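Local coordinates for uncharacterized protein (Helicobacter pylori, PDB 4O5J), which probably acts as an outer-membrane adhesin that binds sialylated host carbohydrates through its largely helical extracellular domain, at residues Ser81-Phe84 against Asn85-Ala89; Pro189-Val193 against Ser194-Asn198. All coordinates share one frame; numbering follows the deposited sequence.

Interaction 1: Ser81-Phe84 against Asn85-Ala89; sequences SPIF and NAVQA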
loop_
_atom_site.group_PDB
_atom_site.type_symbol
_atom_site.label_atom_id
_atom_site.label_comp_id
_atom_site.label_asym_id
_atom_site.label_seq_id
_atom_site.Cartn_x
_atom_site.Cartn_y
_atom_site.Cartn_z
ATOM N N SER A 81 -0.587 13.366 -1.960
ATOM C CA SER A 81 -0.457 12.170 -2.756
ATOM C C SER A 81 -0.655 10.968 -1.901
ATOM O O SER A 81 0.174 10.679 -1.030
ATOM C CB SER A 81 0.948 12.095 -3.370
ATOM O OG SER A 81 1.227 10.803 -3.858
ATOM N N PRO A 82 -1.738 10.228 -2.155
ATOM C CA PRO A 82 -2.006 9.003 -1.383
ATOM C C PRO A 82 -0.887 7.962 -1.533
ATOM O O PRO A 82 -0.495 7.358 -0.536
ATOM C CB PRO A 82 -3.334 8.474 -1.965
ATOM C CG PRO A 82 -3.991 9.695 -2.521
ATOM C CD PRO A 82 -2.848 10.603 -3.033
ATOM N N ILE A 83 -0.363 7.760 -2.736
ATOM C CA ILE A 83 0.748 6.806 -2.888
ATOM C C ILE A 83 2.020 7.304 -2.193
ATOM O O ILE A 83 2.778 6.509 -1.628
ATOM C CB ILE A 83 1.015 6.480 -4.365
ATOM C CG1 ILE A 83 -0.203 5.785 -4.979
ATOM C CG2 ILE A 83 2.264 5.593 -4.537
ATOM C CD1 ILE A 83 -0.676 4.579 -4.112
ATOM N N PHE A 84 2.259 8.605 -2.179
ATOM C CA PHE A 84 3.464 9.103 -1.539
ATOM C C PHE A 84 3.328 8.872 -0.048
ATOM O O PHE A 84 4.277 8.446 0.642
ATOM C CB PHE A 84 3.661 10.604 -1.800
ATOM C CG PHE A 84 4.884 11.166 -1.135
ATOM C CD1 PHE A 84 6.139 11.130 -1.778
ATOM C CD2 PHE A 84 4.801 11.720 0.145
ATOM C CE1 PHE A 84 7.283 11.638 -1.138
ATOM C CE2 PHE A 84 5.918 12.235 0.785
ATOM C CZ PHE A 84 7.173 12.204 0.135
ATOM N N ASN A 85 2.142 9.171 0.476
ATOM C CA ASN A 85 1.865 8.957 1.880
ATOM C C ASN A 85 2.012 7.437 2.227
ATOM O O ASN A 85 2.547 7.072 3.280
ATOM C CB ASN A 85 0.495 9.464 2.274
ATOM C CG ASN A 85 0.166 9.016 3.704
ATOM O OD1 ASN A 85 0.660 9.579 4.695
ATOM N ND2 ASN A 85 -0.604 7.917 3.825
ATOM N N ALA A 86 1.533 6.569 1.335
ATOM C CA ALA A 86 1.676 5.129 1.543
ATOM C C ALA A 86 3.180 4.780 1.619
ATOM O O ALA A 86 3.615 4.015 2.487
ATOM C CB ALA A 86 0.999 4.369 0.417
ATOM N N VAL A 87 3.983 5.328 0.693
ATOM C CA VAL A 87 5.409 5.100 0.731
ATOM C C VAL A 87 6.019 5.520 2.074
ATOM O O VAL A 87 6.826 4.783 2.650
ATOM C CB VAL A 87 6.134 5.859 -0.415
ATOM C CG1 VAL A 87 7.637 5.769 -0.256
ATOM C CG2 VAL A 87 5.698 5.310 -1.769
ATOM N N GLN A 88 5.650 6.689 2.578
ATOM C CA GLN A 88 6.121 7.147 3.870
ATOM C C GLN A 88 5.818 6.119 4.963
ATOM O O GLN A 88 6.707 5.776 5.789
ATOM C CB GLN A 88 5.509 8.489 4.255
ATOM C CG GLN A 88 6.166 9.702 3.595
ATOM C CD GLN A 88 7.634 9.926 4.050
ATOM O OE1 GLN A 88 8.225 9.177 4.873
ATOM N NE2 GLN A 88 8.222 10.984 3.531
ATOM N N ALA A 89 4.596 5.623 4.983
ATOM C CA ALA A 89 4.193 4.623 6.004
ATOM C C ALA A 89 5.042 3.361 5.894
ATOM O O ALA A 89 5.569 2.855 6.900
ATOM C CB ALA A 89 2.707 4.262 5.864
HETATM O O HOH W 1 -2.294 7.259 1.684
#

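Interaction 2: Pro189-Val193 against Ser194-Asn198; sequences PNSTV and SNALN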
loop_
_atom_site.group_PDB
_atom_site.type_symbol
_atom_site.label_atom_id
_atom_site.label_comp_id
_atom_site.label_asym_id
_atom_site.label_seq_id
_atom_site.Cartn_x
_atom_site.Cartn_y
_atom_site.Cartn_z
ATOM N N PRO A 189 14.984 17.567 -1.400
ATOM C CA PRO A 189 14.996 16.081 -1.221
ATOM C C PRO A 189 15.744 15.389 -2.382
ATOM O O PRO A 189 15.548 15.786 -3.526
ATOM C CB PRO A 189 13.493 15.709 -1.225
ATOM C CG PRO A 189 12.795 16.900 -1.757
ATOM C CD PRO A 189 13.611 18.090 -1.339
ATOM N N ASN A 190 16.595 14.393 -2.140
ATOM C CA ASN A 190 17.378 13.894 -3.265
ATOM C C ASN A 190 17.263 12.381 -3.455
ATOM O O ASN A 190 18.084 11.786 -4.099
ATOM C CB ASN A 190 18.837 14.431 -3.171
ATOM C CG ASN A 190 19.544 13.911 -1.970
ATOM O OD1 ASN A 190 19.205 12.863 -1.431
ATOM N ND2 ASN A 190 20.539 14.651 -1.527
ATOM N N SER A 191 16.217 11.754 -2.910
ATOM C CA SER A 191 15.988 10.318 -3.158
ATOM C C SER A 191 14.644 10.080 -3.794
ATOM O O SER A 191 13.665 10.686 -3.384
ATOM C CB SER A 191 16.127 9.526 -1.866
ATOM O OG SER A 191 15.652 8.189 -2.026
ATOM N N THR A 192 14.597 9.242 -4.817
ATOM C CA THR A 192 13.318 8.885 -5.417
ATOM C C THR A 192 12.632 7.861 -4.480
ATOM O O THR A 192 13.320 7.203 -3.643
ATOM C CB THR A 192 13.477 8.237 -6.775
ATOM O OG1 THR A 192 14.198 7.006 -6.624
ATOM C CG2 THR A 192 14.237 9.181 -7.796
ATOM N N VAL A 193 11.305 7.723 -4.605
ATOM C CA VAL A 193 10.615 6.699 -3.817
ATOM C C VAL A 193 11.042 5.329 -4.328
ATOM O O VAL A 193 11.097 4.391 -3.547
ATOM C CB VAL A 193 9.083 6.797 -3.858
ATOM C CG1 VAL A 193 8.592 8.121 -3.321
ATOM C CG2 VAL A 193 8.675 6.688 -5.219
ATOM N N SER A 194 11.368 5.204 -5.639
ATOM C CA SER A 194 11.811 3.896 -6.153
ATOM C C SER A 194 13.120 3.493 -5.518
ATOM O O SER A 194 13.351 2.317 -5.242
ATOM C CB SER A 194 11.985 3.896 -7.633
ATOM O OG SER A 194 10.673 4.093 -8.134
ATOM N N ASN A 195 13.999 4.459 -5.296
ATOM C CA ASN A 195 15.301 4.159 -4.653
ATOM C C ASN A 195 15.040 3.680 -3.214
ATOM O O ASN A 195 15.596 2.693 -2.773
ATOM C CB ASN A 195 16.147 5.440 -4.630
ATOM C CG ASN A 195 17.418 5.266 -3.872
ATOM O OD1 ASN A 195 18.155 4.348 -4.170
ATOM N ND2 ASN A 195 17.660 6.073 -2.853
ATOM N N ALA A 196 14.152 4.362 -2.502
ATOM C CA ALA A 196 13.850 3.970 -1.108
ATOM C C ALA A 196 13.191 2.567 -1.086
ATOM O O ALA A 196 13.616 1.698 -0.296
ATOM C CB ALA A 196 12.971 5.016 -0.469
ATOM N N LEU A 197 12.201 2.336 -1.949
ATOM C CA LEU A 197 11.536 1.027 -1.995
ATOM C C LEU A 197 12.541 -0.072 -2.310
ATOM O O LEU A 197 12.500 -1.168 -1.738
ATOM C CB LEU A 197 10.379 0.998 -2.967
ATOM C CG LEU A 197 9.232 1.902 -2.492
ATOM C CD1 LEU A 197 8.180 1.985 -3.563
ATOM C CD2 LEU A 197 8.641 1.366 -1.182
ATOM N N ASN A 198 13.486 0.224 -3.228
ATOM C CA ASN A 198 14.487 -0.763 -3.584
ATOM C C ASN A 198 15.429 -1.105 -2.389
ATOM O O ASN A 198 15.769 -2.250 -2.172
ATOM C CB ASN A 198 15.316 -0.217 -4.772
ATOM C CG ASN A 198 16.440 -1.163 -5.122
ATOM O OD1 ASN A 198 17.561 -0.924 -4.792
ATOM N ND2 ASN A 198 16.120 -2.259 -5.713
#

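Interaction 1: Ser81-Phe84 against Asn85-Ala89
F84 and Q88 lie side by side on the first turns of helix 82-101, one turn apart, just after the N-cap residue S81. The cap is a side-chain one: S81 OG accepts from F84 N at 3.0 Å, and the same hydroxyl is also hydrogen-bonded to N74 O of the preceding helix. From here the i to i+4 bonds follow at once, N85 N to S81 O at 2.9 Å with an N-H...O angle of 166°, then A86 to P82, V87 to I83 and Q88 to F84. The tight side is buried: V87 CG2 rests on I83 O at 3.2 Å and lies 4.4 Å from I83 CG2, while I83 and V87 both press on helix 241-268. With CG of F84 turned anti to the backbone N (chi1 179°), the ring is carried forward along Q88, whose chain bends at chi2; CE2 is 3.8 Å from Q88 CG, and the ring and amide planes stand 75° apart. L173 packs on both residues, and Q88 OE1 bonds to Q163. The water-bearing side is at partly exposed N85, where T349 and I350 of helix 343-396 also pack. Its ND2 is hydrogen-bonded to E346 O, and P82 O, already taken by A86 N, has a second donor in a water. That water donates to P82 O and accepts from N85 ND2 at 2.8 Å.

Interaction 2: Pro189-Val193 against Ser194-Asn198
N195 lays its side chain back over the start of helix 193-209, with CB 3.2 Å from T192 OG1 and the amide beside S191. T192 is the N-cap: its OG1, set between its own backbone N and carbonyl carbon (chi1 63°), faces into the first turn and accepts from N195 N at 2.9 Å. The T192 and N195 side chains cross at about a right angle. The amide end of N195 reaches S191, one residue before the cap, ND2 giving a nearly straight bond to S191 OG (3.0 Å, 173°) with the hydroxyl only 3° out of the amide plane. S191 OG in turn donates to T192 O at 3.0 Å. That carbonyl also takes the helical bond from A196 N, the longer of its two at 3.2 Å, and the two donors come from opposite faces of its plane. One residue on, L197 N bonds to V193 O at 2.8 Å, with L197 CG also 3.3 Å from that oxygen. L173 of a loop and A162 of helix 146-163 pack on buried S191, whereas S194 is exposed. S191 OG thus accepts from one group and donates to another, so its proton has a defined direction; this relay ties the incoming loop to the helix start and should help hold the N195 amide in one orientation.

How the interactions relate
Interaction 1 comes first along the chain, at the start of helix 82-101; interaction 2 follows after helix 146-163, where a loop enters helix 193-209. Their centres are about 12 Å apart, and both lie in the N-terminal adhesion domain. They meet through V193, whose CG1 packs 4.0 Å from V87 CG1 and 4.2 Å from F84 CD1. Helix 241-268 touches both, V257 meeting I83 of one and L197 of the other, and the loop residues L173 and L176 also pack on both. Two helix beginnings, each with a hydroxyl N-cap, are therefore packed together within the helical body of the adhesin.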